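Long-range contacts in type IV pilus assembly protein PilF (Pseudomonas aeruginosa, PDB 2HO1), which is essential for outer-membrane localization of PilQ and its assembly into dodecameric secretins, and so for type IV pili and twitching motility: residues A76-F81 and E92-A97; Q126-A131 and E145-V150; Y163-L168 and L179-L184. All coordinates share one frame; numbering follows the deposited sequence. Where two conformers were deposited one is given.

The three contacts follow one another along a superhelical stack of TPR helices, each joining two consecutive helices that run roughly antiparallel. Contact 1 and contact 3 lie on opposite sides of the chain's centre, their centres about 29 Å apart; contact 2 lies about 18 Å from the first and 14 Å from the third, measured between centres. Contact 1 meets contact 2 where the like-charged R95 and R127 come close, 3.4 Å from R95 NH1 to R127 NH2. Contacts 2 and 3 pack directly, the F164 ring lying against the backbone at G148, and both also touch the second subunit. Contact 2 falls within TPR1-TPR4, the minimal region for secretin assembly, whereas contact 3 joins TPR4 to TPR5.

Contact 1 (A76-F81 and E92-A97)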
ATOM      1  N   ALA A  76     -19.037  14.318  -1.055  1.00 30.89           N
ATOM      2  CA  ALA A  76     -20.306  14.177  -0.359  1.00 29.25           C
ATOM      3  C   ALA A  76     -21.401  13.790  -1.359  1.00 29.79           C
ATOM      4  O   ALA A  76     -22.237  12.926  -1.083  1.00 29.90           O
ATOM      5  CB  ALA A  76     -20.665  15.504   0.340  1.00 29.65           C
ATOM      6  N   LEU A  77     -21.412  14.446  -2.512  1.00 29.08           N
ATOM      7  CA  LEU A  77     -22.403  14.125  -3.541  1.00 31.34           C
ATOM      8  C   LEU A  77     -22.227  12.647  -3.937  1.00 30.92           C
ATOM      9  O   LEU A  77     -23.201  11.945  -4.161  1.00 32.02           O
ATOM     10  CB  LEU A  77     -22.224  15.056  -4.740  1.00 33.34           C
ATOM     11  CG  LEU A  77     -23.337  15.146  -5.794  1.00 37.25           C
ATOM     12  CD1 LEU A  77     -24.700  15.474  -5.150  1.00 35.44           C
ATOM     13  CD2 LEU A  77     -22.940  16.250  -6.786  1.00 37.71           C
ATOM     14  N   ALA A  78     -20.973  12.183  -4.001  1.00 31.05           N
ATOM     15  CA  ALA A  78     -20.662  10.795  -4.297  1.00 29.44           C
ATOM     16  C   ALA A  78     -21.347   9.815  -3.351  1.00 30.33           C
ATOM     17  O   ALA A  78     -21.851   8.787  -3.793  1.00 29.09           O
ATOM     18  CB  ALA A  78     -19.160  10.570  -4.309  1.00 29.25           C
ATOM     19  N   VAL A  79     -21.384  10.128  -2.054  0.50 28.66           N
ATOM     20  CA  VAL A  79     -22.046   9.205  -1.148  0.50 27.53           C
ATOM     21  C   VAL A  79     -23.564   9.377  -1.251  0.50 27.82           C
ATOM     22  O   VAL A  79     -24.316   8.464  -0.905  0.50 27.81           O
ATOM     23  CB  VAL A  79     -21.583   9.382   0.317  0.50 28.62           C
ATOM     24  CG1 VAL A  79     -20.055   9.474   0.381  0.50 21.88           C
ATOM     25  CG2 VAL A  79     -22.244  10.581   0.923  0.50 28.32           C
ATOM     26  N   VAL A  80     -24.018  10.542  -1.711  1.00 27.42           N
ATOM     27  CA  VAL A  80     -25.459  10.746  -1.870  1.00 29.24           C
ATOM     28  C   VAL A  80     -25.861   9.713  -2.939  1.00 29.07           C
ATOM     29  O   VAL A  80     -26.737   8.901  -2.705  1.00 31.99           O
ATOM     30  CB  VAL A  80     -25.858  12.150  -2.383  1.00 29.09           C
ATOM     31  CG1 VAL A  80     -27.337  12.119  -2.851  1.00 29.03           C
ATOM     32  CG2 VAL A  80     -25.697  13.211  -1.264  1.00 28.55           C
ATOM     33  N   PHE A  81     -25.191   9.731  -4.085  1.00 29.71           N
ATOM     34  CA  PHE A  81     -25.480   8.801  -5.179  1.00 31.02           C
ATOM     35  C   PHE A  81     -25.279   7.333  -4.800  1.00 32.01           C
ATOM     36  O   PHE A  81     -26.064   6.471  -5.183  1.00 31.96           O
ATOM     37  CB  PHE A  81     -24.623   9.130  -6.403  1.00 28.72           C
ATOM     38  CG  PHE A  81     -25.001  10.409  -7.086  1.00 30.23           C
ATOM     39  CD1 PHE A  81     -26.323  10.697  -7.368  1.00 32.90           C
ATOM     40  CD2 PHE A  81     -24.032  11.321  -7.456  1.00 29.92           C
ATOM     41  CE1 PHE A  81     -26.671  11.873  -7.999  1.00 32.65           C
ATOM     42  CE2 PHE A  81     -24.375  12.497  -8.088  1.00 28.90           C
ATOM     43  CZ  PHE A  81     -25.696  12.773  -8.359  1.00 29.69           C
ATOM     44  N   GLU A  92     -18.457   8.683 -10.849  1.00 30.65           N
ATOM     45  CA  GLU A  92     -18.041   9.933 -11.484  1.00 32.39           C
ATOM     46  C   GLU A  92     -17.739  11.044 -10.443  1.00 32.82           C
ATOM     47  O   GLU A  92     -16.833  11.870 -10.636  1.00 32.64           O
ATOM     48  CB  GLU A  92     -19.138  10.423 -12.416  1.00 34.01           C
ATOM     49  CG  GLU A  92     -18.811  11.710 -13.140  1.00 36.07           C
ATOM     50  CD  GLU A  92     -19.932  12.096 -14.077  1.00 41.04           C
ATOM     51  OE1 GLU A  92     -20.871  12.785 -13.649  1.00 44.43           O
ATOM     52  OE2 GLU A  92     -19.886  11.671 -15.240  1.00 49.90           O
ATOM     53  N   GLU A  93     -18.514  11.085  -9.370  1.00 30.18           N
ATOM     54  CA  GLU A  93     -18.289  12.107  -8.360  1.00 31.26           C
ATOM     55  C   GLU A  93     -17.048  11.778  -7.529  1.00 32.67           C
ATOM     56  O   GLU A  93     -16.318  12.672  -7.132  1.00 32.96           O
ATOM     57  CB  GLU A  93     -19.511  12.257  -7.472  1.00 33.40           C
ATOM     58  CG  GLU A  93     -20.662  13.045  -8.119  1.00 34.33           C
ATOM     59  CD  GLU A  93     -20.241  14.436  -8.590  1.00 38.86           C
ATOM     60  OE1 GLU A  93     -19.579  15.176  -7.821  1.00 38.99           O
ATOM     61  OE2 GLU A  93     -20.584  14.803  -9.734  1.00 38.80           O
ATOM     62  N   TYR A  94     -16.836  10.495  -7.235  1.00 32.29           N
ATOM     63  CA  TYR A  94     -15.634  10.082  -6.530  1.00 31.89           C
ATOM     64  C   TYR A  94     -14.397  10.454  -7.335  1.00 33.78           C
ATOM     65  O   TYR A  94     -13.412  10.930  -6.782  1.00 35.16           O
ATOM     66  CB  TYR A  94     -15.661   8.582  -6.235  1.00 30.32           C
ATOM     67  CG  TYR A  94     -16.294   8.224  -4.908  1.00 28.73           C
ATOM     68  CD1 TYR A  94     -15.893   8.846  -3.734  1.00 27.28           C
ATOM     69  CD2 TYR A  94     -17.290   7.261  -4.828  1.00 26.81           C
ATOM     70  CE1 TYR A  94     -16.466   8.521  -2.523  1.00 27.52           C
ATOM     71  CE2 TYR A  94     -17.867   6.931  -3.622  1.00 26.91           C
ATOM     72  CZ  TYR A  94     -17.452   7.563  -2.471  1.00 29.21           C
ATOM     73  OH  TYR A  94     -18.025   7.235  -1.267  1.00 28.56           O
ATOM     74  N   ARG A  95     -14.454  10.265  -8.648  1.00 34.55           N
ATOM     75  CA  ARG A  95     -13.319  10.613  -9.488  1.00 36.24           C
ATOM     76  C   ARG A  95     -13.103  12.115  -9.577  1.00 35.23           C
ATOM     77  O   ARG A  95     -11.964  12.564  -9.617  1.00 35.59           O
ATOM     78  CB  ARG A  95     -13.467  10.008 -10.889  1.00 35.39           C
ATOM     79  CG  ARG A  95     -13.327   8.508 -10.905  1.00 36.33           C
ATOM     80  CD  ARG A  95     -13.319   8.053 -12.338  1.00 39.08           C
ATOM     81  NE  ARG A  95     -13.587   6.640 -12.547  1.00 43.35           N
ATOM     82  CZ  ARG A  95     -12.721   5.648 -12.337  1.00 46.54           C
ATOM     83  NH1 ARG A  95     -11.492   5.899 -11.877  1.00 47.65           N
ATOM     84  NH2 ARG A  95     -13.070   4.398 -12.646  1.00 44.08           N
ATOM     85  N   LYS A  96     -14.181  12.897  -9.611  1.00 34.36           N
ATOM     86  CA  LYS A  96     -14.023  14.345  -9.674  1.00 33.13           C
ATOM     87  C   LYS A  96     -13.419  14.849  -8.368  1.00 34.56           C
ATOM     88  O   LYS A  96     -12.633  15.777  -8.371  1.00 34.14           O
ATOM     89  CB  LYS A  96     -15.360  15.065  -9.922  1.00 35.07           C
ATOM     90  CG  LYS A  96     -15.941  14.834 -11.337  1.00 36.17           C
ATOM     91  CD  LYS A  96     -17.202  15.656 -11.540  1.00 38.08           C
ATOM     92  CE  LYS A  96     -17.766  15.478 -12.940  1.00 39.90           C
ATOM     93  NZ  LYS A  96     -18.992  16.322 -13.097  1.00 41.26           N
ATOM     94  N   ALA A  97     -13.807  14.236  -7.257  1.00 34.22           N
ATOM     95  CA  ALA A  97     -13.299  14.607  -5.943  1.00 34.29           C
ATOM     96  C   ALA A  97     -11.776  14.357  -5.887  1.00 35.72           C
ATOM     97  O   ALA A  97     -11.028  15.180  -5.374  1.00 37.84           O
ATOM     98  CB  ALA A  97     -14.010  13.795  -4.894  1.00 29.94           C
TER
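E93 sets out from helix 87-100 with a chi1 of -77°, which sets CG opposite its own carbonyl carbon and beside F81; the bend at chi2 (-56°) then brings the carboxylate to L77. The methylene arrives at the rim of the F81 ring, close to the ring plane, with E93 CG 3.8 Å from F81 CE2. L77 answers with its CD2 branch: its chi1 places CG anti to the backbone N, and CD2 comes to 3.7 Å from E93 OE1, an apolar touch on a carboxylate whose polar partner is elsewhere. That partner is H74, hydrogen-bonded to E93 OE1, so the buried acid is tied at its tip while its aliphatic part packs. These residues belong to two consecutive helices, 71-83 and 87-100, whose local axes run at 167° and come within 8.0 Å, the close antiparallel packing characteristic of tetratricopeptide repeats; the 92-97 side is assigned to TPR 2. The small side chain of A78 is consistent with this close spacing. A78 CB lies 3.6 Å from E93 CB, and the CA atoms of A78 and E93 are only 4.9 Å apart. The same methyl sits squarely over one face of Y94, 3.6 Å from A78 CB to the ring centroid and 5° off the normal, a CH-pi contact in which all six ring carbons lie at nearly equal range. At the far end of the ring the hydroxyl is hydrogen-bonded to Q82, and Y111 of helix 105-117 meets the Y94 ring, extending the packing toward the next helix.

Contact 2 (Q126-A131 and E145-V150); sequences QRLLEA and ENLGLV
L128 carries the contact, meeting N146, L147 and V150 of the facing helix. Its CB presses against one branch of L147, 3.4 Å from L128 CB to L147 CD2, tighter than usual carbon contact. Farther out, L128 CD1 lies 3.5 Å from N146 CB, the two side chains roughly perpendicular; the same methyl reaches V150, 3.9 Å from L128 CD1 to V150 CG2. L147 CD2 also serves L129, 4.2 Å from L129 CD2, so one methyl bridges two neighbouring leucines. L147 gets there because its CG points opposite the carbonyl carbon (chi1 -79°), which swings the branch across the gap. No hydrogen bond crosses the pair of segments. Behind this shell, N109 OD1 of helix 105-117 accepts a hydrogen bond from N146 ND2, fixing the amide end beyond the CB that touches L128. Y163 of helix 157-170 packs on both L129 and L147, and Q126 of the second subunit lies on L129. The local axes stand 9.7 Å apart at 154°, joining a helix assigned to TPR 3 with one assigned to TPR 4: an apolar junction between successive repeats, as in a TPR superhelix.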
ATOM      1  N   GLN A 126      -6.249  -0.960  -5.042  1.00 28.50           N
ATOM      2  CA  GLN A 126      -5.378   0.108  -5.483  1.00 30.31           C
ATOM      3  C   GLN A 126      -5.641   1.457  -4.786  1.00 31.92           C
ATOM      4  O   GLN A 126      -4.681   2.130  -4.354  1.00 30.44           O
ATOM      5  CB  GLN A 126      -5.482   0.283  -7.006  1.00 33.66           C
ATOM      6  CG  GLN A 126      -4.916  -0.920  -7.791  1.00 41.24           C
ATOM      7  CD  GLN A 126      -5.240  -0.885  -9.298  1.00 47.86           C
ATOM      8  OE1 GLN A 126      -6.279  -0.352  -9.719  1.00 50.84           O
ATOM      9  NE2 GLN A 126      -4.359  -1.480 -10.113  1.00 50.35           N
ATOM     10  N   ARG A 127      -6.916   1.857  -4.685  1.00 28.42           N
ATOM     11  CA  ARG A 127      -7.244   3.132  -4.052  1.00 30.49           C
ATOM     12  C   ARG A 127      -6.923   3.083  -2.577  1.00 29.32           C
ATOM     13  O   ARG A 127      -6.440   4.056  -2.028  1.00 29.97           O
ATOM     14  CB  ARG A 127      -8.723   3.508  -4.257  1.00 27.22           C
ATOM     15  CG  ARG A 127      -9.128   3.669  -5.698  1.00 29.32           C
ATOM     16  CD  ARG A 127      -8.382   4.803  -6.382  1.00 33.65           C
ATOM     17  NE  ARG A 127      -8.914   5.122  -7.705  1.00 39.19           N
ATOM     18  CZ  ARG A 127      -8.541   6.195  -8.407  1.00 41.63           C
ATOM     19  NH1 ARG A 127      -7.650   7.032  -7.897  1.00 45.41           N
ATOM     20  NH2 ARG A 127      -9.036   6.431  -9.620  1.00 40.82           N
ATOM     21  N   LEU A 128      -7.181   1.942  -1.944  1.00 30.79           N
ATOM     22  CA  LEU A 128      -6.902   1.774  -0.531  1.00 31.12           C
ATOM     23  C   LEU A 128      -5.389   1.784  -0.243  1.00 31.27           C
ATOM     24  O   LEU A 128      -4.957   2.327   0.776  1.00 29.32           O
ATOM     25  CB  LEU A 128      -7.547   0.487  -0.018  1.00 27.78           C
ATOM     26  CG  LEU A 128      -9.078   0.568  -0.024  1.00 29.61           C
ATOM     27  CD1 LEU A 128      -9.665  -0.842   0.180  1.00 26.93           C
ATOM     28  CD2 LEU A 128      -9.571   1.549   1.074  1.00 26.29           C
ATOM     29  N   LEU A 129      -4.587   1.193  -1.133  1.00 31.90           N
ATOM     30  CA  LEU A 129      -3.135   1.203  -0.966  1.00 32.01           C
ATOM     31  C   LEU A 129      -2.645   2.660  -0.989  1.00 33.17           C
ATOM     32  O   LEU A 129      -1.731   3.039  -0.252  1.00 30.94           O
ATOM     33  CB  LEU A 129      -2.443   0.433  -2.096  1.00 31.39           C
ATOM     34  CG  LEU A 129      -2.451  -1.090  -2.012  1.00 33.80           C
ATOM     35  CD1 LEU A 129      -1.662  -1.686  -3.177  1.00 31.40           C
ATOM     36  CD2 LEU A 129      -1.833  -1.510  -0.698  1.00 31.35           C
ATOM     37  N   GLU A 130      -3.242   3.490  -1.842  1.00 31.56           N
ATOM     38  CA  GLU A 130      -2.808   4.877  -1.888  1.00 33.34           C
ATOM     39  C   GLU A 130      -3.286   5.589  -0.598  1.00 32.78           C
ATOM     40  O   GLU A 130      -2.566   6.403  -0.016  1.00 34.01           O
ATOM     41  CB  GLU A 130      -3.342   5.574  -3.152  1.00 33.99           C
ATOM     42  CG  GLU A 130      -3.070   7.071  -3.194  1.00 36.82           C
ATOM     43  CD  GLU A 130      -1.582   7.440  -3.377  1.00 42.20           C
ATOM     44  OE1 GLU A 130      -0.997   7.139  -4.455  1.00 35.66           O
ATOM     45  OE2 GLU A 130      -1.003   8.039  -2.421  1.00 43.62           O
ATOM     46  N   ALA A 131      -4.480   5.251  -0.137  1.00 33.24           N
ATOM     47  CA  ALA A 131      -5.028   5.861   1.079  1.00 31.74           C
ATOM     48  C   ALA A 131      -4.159   5.573   2.289  1.00 31.63           C
ATOM     49  O   ALA A 131      -3.998   6.414   3.151  1.00 31.55           O
ATOM     50  CB  ALA A 131      -6.414   5.339   1.350  1.00 30.92           C
ATOM     51  N   GLU A 145      -8.801  -1.901   7.571  1.00 31.33           N
ATOM     52  CA  GLU A 145      -9.896  -2.848   7.656  1.00 35.45           C
ATOM     53  C   GLU A 145     -10.346  -3.151   6.207  1.00 34.79           C
ATOM     54  O   GLU A 145     -10.548  -4.300   5.837  1.00 38.04           O
ATOM     55  CB  GLU A 145     -11.084  -2.254   8.414  1.00 37.41           C
ATOM     56  CG  GLU A 145     -12.299  -3.185   8.395  1.00 42.23           C
ATOM     57  CD  GLU A 145     -13.505  -2.616   9.112  1.00 46.58           C
ATOM     58  OE1 GLU A 145     -13.817  -1.415   8.922  1.00 47.03           O
ATOM     59  OE2 GLU A 145     -14.144  -3.386   9.865  1.00 50.49           O
ATOM     60  N   ASN A 146     -10.504  -2.112   5.398  1.00 35.25           N
ATOM     61  CA  ASN A 146     -10.932  -2.284   4.011  1.00 33.88           C
ATOM     62  C   ASN A 146      -9.964  -3.115   3.174  1.00 32.67           C
ATOM     63  O   ASN A 146     -10.388  -3.913   2.346  1.00 34.48           O
ATOM     64  CB  ASN A 146     -11.199  -0.927   3.353  1.00 31.93           C
ATOM     65  CG  ASN A 146     -12.502  -0.321   3.824  1.00 34.64           C
ATOM     66  OD1 ASN A 146     -13.405  -1.045   4.236  1.00 35.79           O
ATOM     67  ND2 ASN A 146     -12.611   1.000   3.767  1.00 27.91           N
ATOM     68  N   LEU A 147      -8.674  -2.941   3.408  1.00 30.98           N
ATOM     69  CA  LEU A 147      -7.662  -3.719   2.702  1.00 29.09           C
ATOM     70  C   LEU A 147      -7.847  -5.179   3.091  1.00 29.51           C
ATOM     71  O   LEU A 147      -7.705  -6.083   2.260  1.00 30.28           O
ATOM     72  CB  LEU A 147      -6.261  -3.210   3.070  1.00 25.65           C
ATOM     73  CG  LEU A 147      -5.875  -1.923   2.318  1.00 27.39           C
ATOM     74  CD1 LEU A 147      -4.594  -1.303   2.936  1.00 26.66           C
ATOM     75  CD2 LEU A 147      -5.651  -2.224   0.841  1.00 23.95           C
ATOM     76  N   GLY A 148      -8.158  -5.423   4.361  1.00 30.44           N
ATOM     77  CA  GLY A 148      -8.403  -6.794   4.805  1.00 29.43           C
ATOM     78  C   GLY A 148      -9.660  -7.403   4.179  1.00 30.98           C
ATOM     79  O   GLY A 148      -9.653  -8.546   3.722  1.00 33.23           O
ATOM     80  N   LEU A 149     -10.749  -6.649   4.130  1.00 31.34           N
ATOM     81  CA  LEU A 149     -11.964  -7.192   3.538  1.00 33.53           C
ATOM     82  C   LEU A 149     -11.752  -7.481   2.049  1.00 34.47           C
ATOM     83  O   LEU A 149     -12.163  -8.543   1.563  1.00 35.62           O
ATOM     84  CB  LEU A 149     -13.143  -6.234   3.761  1.00 33.22           C
ATOM     85  CG  LEU A 149     -13.597  -6.072   5.220  1.00 31.21           C
ATOM     86  CD1 LEU A 149     -14.432  -4.824   5.337  1.00 32.97           C
ATOM     87  CD2 LEU A 149     -14.389  -7.278   5.711  1.00 32.40           C
ATOM     88  N   VAL A 150     -11.101  -6.560   1.326  1.00 35.67           N
ATOM     89  CA  VAL A 150     -10.829  -6.767  -0.102  1.00 32.16           C
ATOM     90  C   VAL A 150      -9.937  -8.005  -0.264  1.00 34.35           C
ATOM     91  O   VAL A 150     -10.117  -8.799  -1.191  1.00 34.39           O
ATOM     92  CB  VAL A 150     -10.128  -5.516  -0.738  1.00 34.75           C
ATOM     93  CG1 VAL A 150      -9.607  -5.834  -2.150  1.00 31.27           C
ATOM     94  CG2 VAL A 150     -11.107  -4.329  -0.783  1.00 32.20           C
TER

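Contact 3 (Y163-L168 and L179-L184); sequences YFEKSL and LEMADL
M181, a selenomethionine in this crystal, threads from helix 175-187 between three side chains of helix 157-170. From CB the chain goes to CG, which passes L168 with 3.8 Å between M181 CG and L168 CD1, the two side chains running antiparallel past one another. Turns at chi2 (-63°) and chi3 then curl the chain instead of letting it extend, and the selenium settles on the root of F164, 3.6 Å from M181 SE to F164 CB. The terminal methyl continues to E165, lying athwart its extended chain; M181 CE is 3.8 Å from E165 OE2, with E165 CG close by. F164 for its part is engaged by two more residues. E180 CB lies over one face of the ring, off-centre near the ring's margin, 4.0 Å from E180 CB to the F164 ring centroid, a CH-pi contact. L184 comes from another direction, at the ring edge and near its plane, with L184 CD1 3.8 Å from F164 CD2. The E180 carboxylate itself is engaged beyond the contact, in a salt bridge with R210, and Y197 of helix 191-202 packs on both M181 and L168. The local axes of the two segments, assigned to TPR 4 and TPR 5, cross at -143°, 10.3 Å apart, a wide spacing filled by the aromatic ring and the long selenoether chain. With no hydrogen bond between the segments, this junction of repeats probably rests mainly on dispersion and shape fit, while E180 sends its charge to R210 and the E165 carboxylate oxygen OE2 lies against the M181 methyl.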
ATOM      1  N   TYR A 163      -3.690  -7.386   7.336  1.00 33.78           N
ATOM      2  CA  TYR A 163      -4.317  -6.087   7.255  1.00 32.65           C
ATOM      3  C   TYR A 163      -5.201  -5.875   8.474  1.00 34.27           C
ATOM      4  O   TYR A 163      -5.173  -4.807   9.077  1.00 33.83           O
ATOM      5  CB  TYR A 163      -5.113  -5.941   5.957  1.00 32.18           C
ATOM      6  CG  TYR A 163      -4.226  -5.619   4.749  1.00 31.27           C
ATOM      7  CD1 TYR A 163      -3.306  -4.552   4.787  1.00 30.26           C
ATOM      8  CD2 TYR A 163      -4.321  -6.363   3.568  1.00 28.35           C
ATOM      9  CE1 TYR A 163      -2.503  -4.236   3.669  1.00 29.31           C
ATOM     10  CE2 TYR A 163      -3.537  -6.054   2.464  1.00 26.77           C
ATOM     11  CZ  TYR A 163      -2.642  -5.003   2.513  1.00 27.53           C
ATOM     12  OH  TYR A 163      -1.930  -4.694   1.397  1.00 28.99           O
ATOM     13  N   PHE A 164      -5.974  -6.889   8.854  1.00 33.22           N
ATOM     14  CA  PHE A 164      -6.817  -6.772  10.038  1.00 33.62           C
ATOM     15  C   PHE A 164      -5.999  -6.488  11.310  1.00 33.87           C
ATOM     16  O   PHE A 164      -6.419  -5.688  12.143  1.00 31.62           O
ATOM     17  CB  PHE A 164      -7.685  -8.027  10.213  1.00 31.60           C
ATOM     18  CG  PHE A 164      -8.776  -8.154   9.165  1.00 32.18           C
ATOM     19  CD1 PHE A 164      -9.501  -7.034   8.763  1.00 33.56           C
ATOM     20  CD2 PHE A 164      -9.076  -9.388   8.586  1.00 32.59           C
ATOM     21  CE1 PHE A 164     -10.501  -7.150   7.799  1.00 34.40           C
ATOM     22  CE2 PHE A 164     -10.062  -9.512   7.633  1.00 31.14           C
ATOM     23  CZ  PHE A 164     -10.777  -8.402   7.234  1.00 33.60           C
ATOM     24  N   GLU A 165      -4.842  -7.130  11.454  1.00 34.79           N
ATOM     25  CA  GLU A 165      -4.000  -6.863  12.611  1.00 37.56           C
ATOM     26  C   GLU A 165      -3.511  -5.413  12.617  1.00 38.20           C
ATOM     27  O   GLU A 165      -3.419  -4.790  13.688  1.00 40.75           O
ATOM     28  CB  GLU A 165      -2.807  -7.829  12.648  1.00 39.25           C
ATOM     29  CG  GLU A 165      -3.192  -9.219  13.104  1.00 42.57           C
ATOM     30  CD  GLU A 165      -2.126 -10.269  12.809  1.00 46.80           C
ATOM     31  OE1 GLU A 165      -1.203  -9.990  12.012  1.00 49.10           O
ATOM     32  OE2 GLU A 165      -2.227 -11.394  13.352  1.00 49.41           O
ATOM     33  N   LYS A 166      -3.183  -4.866  11.441  1.00 37.27           N
ATOM     34  CA  LYS A 166      -2.746  -3.469  11.387  1.00 35.92           C
ATOM     35  C   LYS A 166      -3.890  -2.554  11.847  1.00 36.65           C
ATOM     36  O   LYS A 166      -3.674  -1.564  12.579  1.00 32.53           O
ATOM     37  CB  LYS A 166      -2.290  -3.059   9.961  1.00 36.13           C
ATOM     38  CG  LYS A 166      -1.039  -3.777   9.437  1.00 36.12           C
ATOM     39  CD  LYS A 166      -0.601  -3.199   8.097  1.00 37.35           C
ATOM     40  CE  LYS A 166       0.222  -4.195   7.306  1.00 41.17           C
ATOM     41  NZ  LYS A 166       1.519  -4.612   7.950  1.00 42.44           N
ATOM     42  N   SER A 167      -5.109  -2.875  11.414  1.00 33.53           N
ATOM     43  CA  SER A 167      -6.272  -2.073  11.806  1.00 34.60           C
ATOM     44  C   SER A 167      -6.479  -2.082  13.342  1.00 35.73           C
ATOM     45  O   SER A 167      -6.733  -1.049  13.948  1.00 34.80           O
ATOM     46  CB  SER A 167      -7.533  -2.612  11.120  1.00 33.61           C
ATOM     47  OG  SER A 167      -8.645  -1.757  11.293  1.00 36.52           O
ATOM     48  N   LEU A 168      -6.360  -3.249  13.968  1.00 38.19           N
ATOM     49  CA  LEU A 168      -6.571  -3.336  15.404  1.00 40.12           C
ATOM     50  C   LEU A 168      -5.431  -2.720  16.199  1.00 42.66           C
ATOM     51  O   LEU A 168      -5.630  -2.334  17.342  1.00 42.76           O
ATOM     52  CB  LEU A 168      -6.779  -4.794  15.839  1.00 39.05           C
ATOM     53  CG  LEU A 168      -8.129  -5.416  15.443  1.00 39.21           C
ATOM     54  CD1 LEU A 168      -8.130  -6.924  15.696  1.00 36.47           C
ATOM     55  CD2 LEU A 168      -9.233  -4.760  16.210  1.00 37.91           C
ATOM     56  N   LEU A 179     -14.083  -9.777  14.947  1.00 34.87           N
ATOM     57  CA  LEU A 179     -14.865 -10.918  14.464  1.00 35.16           C
ATOM     58  C   LEU A 179     -14.223 -11.544  13.238  1.00 34.71           C
ATOM     59  O   LEU A 179     -14.167 -12.770  13.129  1.00 32.86           O
ATOM     60  CB  LEU A 179     -16.311 -10.495  14.133  1.00 36.29           C
ATOM     61  CG  LEU A 179     -17.178 -11.548  13.438  1.00 35.99           C
ATOM     62  CD1 LEU A 179     -17.508 -12.680  14.396  1.00 38.65           C
ATOM     63  CD2 LEU A 179     -18.458 -10.866  12.952  1.00 37.25           C
ATOM     64  N   GLU A 180     -13.726 -10.709  12.314  1.00 35.12           N
ATOM     65  CA  GLU A 180     -13.080 -11.249  11.119  1.00 33.99           C
ATOM     66  C   GLU A 180     -11.815 -11.987  11.540  1.00 34.47           C
ATOM     67  O   GLU A 180     -11.492 -13.026  10.980  1.00 33.54           O
ATOM     68  CB  GLU A 180     -12.738 -10.144  10.118  1.00 35.18           C
ATOM     69  CG  GLU A 180     -13.934  -9.426   9.517  1.00 36.11           C
ATOM     70  CD  GLU A 180     -14.911 -10.368   8.817  1.00 37.12           C
ATOM     71  OE1 GLU A 180     -14.472 -11.328   8.168  1.00 35.70           O
ATOM     72  OE2 GLU A 180     -16.128 -10.136   8.912  1.00 40.63           O
HETATM   73  N   MSE A 181     -11.113 -11.470  12.550  1.00 36.35           N
HETATM   74  CA  MSE A 181      -9.905 -12.146  13.044  1.00 37.25           C
HETATM   75  C   MSE A 181     -10.292 -13.493  13.640  1.00 38.18           C
HETATM   76  O   MSE A 181      -9.675 -14.522  13.338  1.00 39.03           O
HETATM   77  CB  MSE A 181      -9.184 -11.310  14.115  1.00 37.08           C
HETATM   78  CG  MSE A 181      -8.337 -10.140  13.596  1.00 41.44           C
HETATM   79 SE   MSE A 181      -6.850 -10.694  12.479  1.00 47.02          SE
HETATM   80  CE  MSE A 181      -5.979 -11.919  13.651  1.00 41.63           C
ATOM     81  N   ALA A 182     -11.308 -13.493  14.500  1.00 38.30           N
ATOM     82  CA  ALA A 182     -11.761 -14.744  15.129  1.00 38.42           C
ATOM     83  C   ALA A 182     -12.101 -15.791  14.063  1.00 38.77           C
ATOM     84  O   ALA A 182     -11.713 -16.971  14.170  1.00 40.11           O
ATOM     85  CB  ALA A 182     -13.004 -14.480  16.024  1.00 37.89           C
ATOM     86  N   ASP A 183     -12.820 -15.370  13.029  1.00 36.43           N
ATOM     87  CA  ASP A 183     -13.190 -16.311  11.987  1.00 37.52           C
ATOM     88  C   ASP A 183     -11.957 -16.884  11.294  1.00 38.99           C
ATOM     89  O   ASP A 183     -11.864 -18.094  11.061  1.00 36.47           O
ATOM     90  CB  ASP A 183     -14.123 -15.635  10.978  1.00 37.65           C
ATOM     91  CG  ASP A 183     -14.877 -16.642  10.106  1.00 42.75           C
ATOM     92  OD1 ASP A 183     -15.282 -17.718  10.625  1.00 43.20           O
ATOM     93  OD2 ASP A 183     -15.078 -16.355   8.903  1.00 43.26           O
ATOM     94  N   LEU A 184     -10.996 -16.022  10.968  1.00 40.87           N
ATOM     95  CA  LEU A 184      -9.796 -16.498  10.294  1.00 42.25           C
ATOM     96  C   LEU A 184      -9.028 -17.460  11.164  1.00 41.48           C
ATOM     97  O   LEU A 184      -8.660 -18.537  10.718  1.00 43.68           O
ATOM     98  CB  LEU A 184      -8.898 -15.329   9.910  1.00 42.82           C
ATOM     99  CG  LEU A 184      -9.473 -14.463   8.798  1.00 41.87           C
ATOM    100  CD1 LEU A 184      -8.630 -13.207   8.656  1.00 43.24           C
ATOM    101  CD2 LEU A 184      -9.515 -15.255   7.516  1.00 40.36           C
TER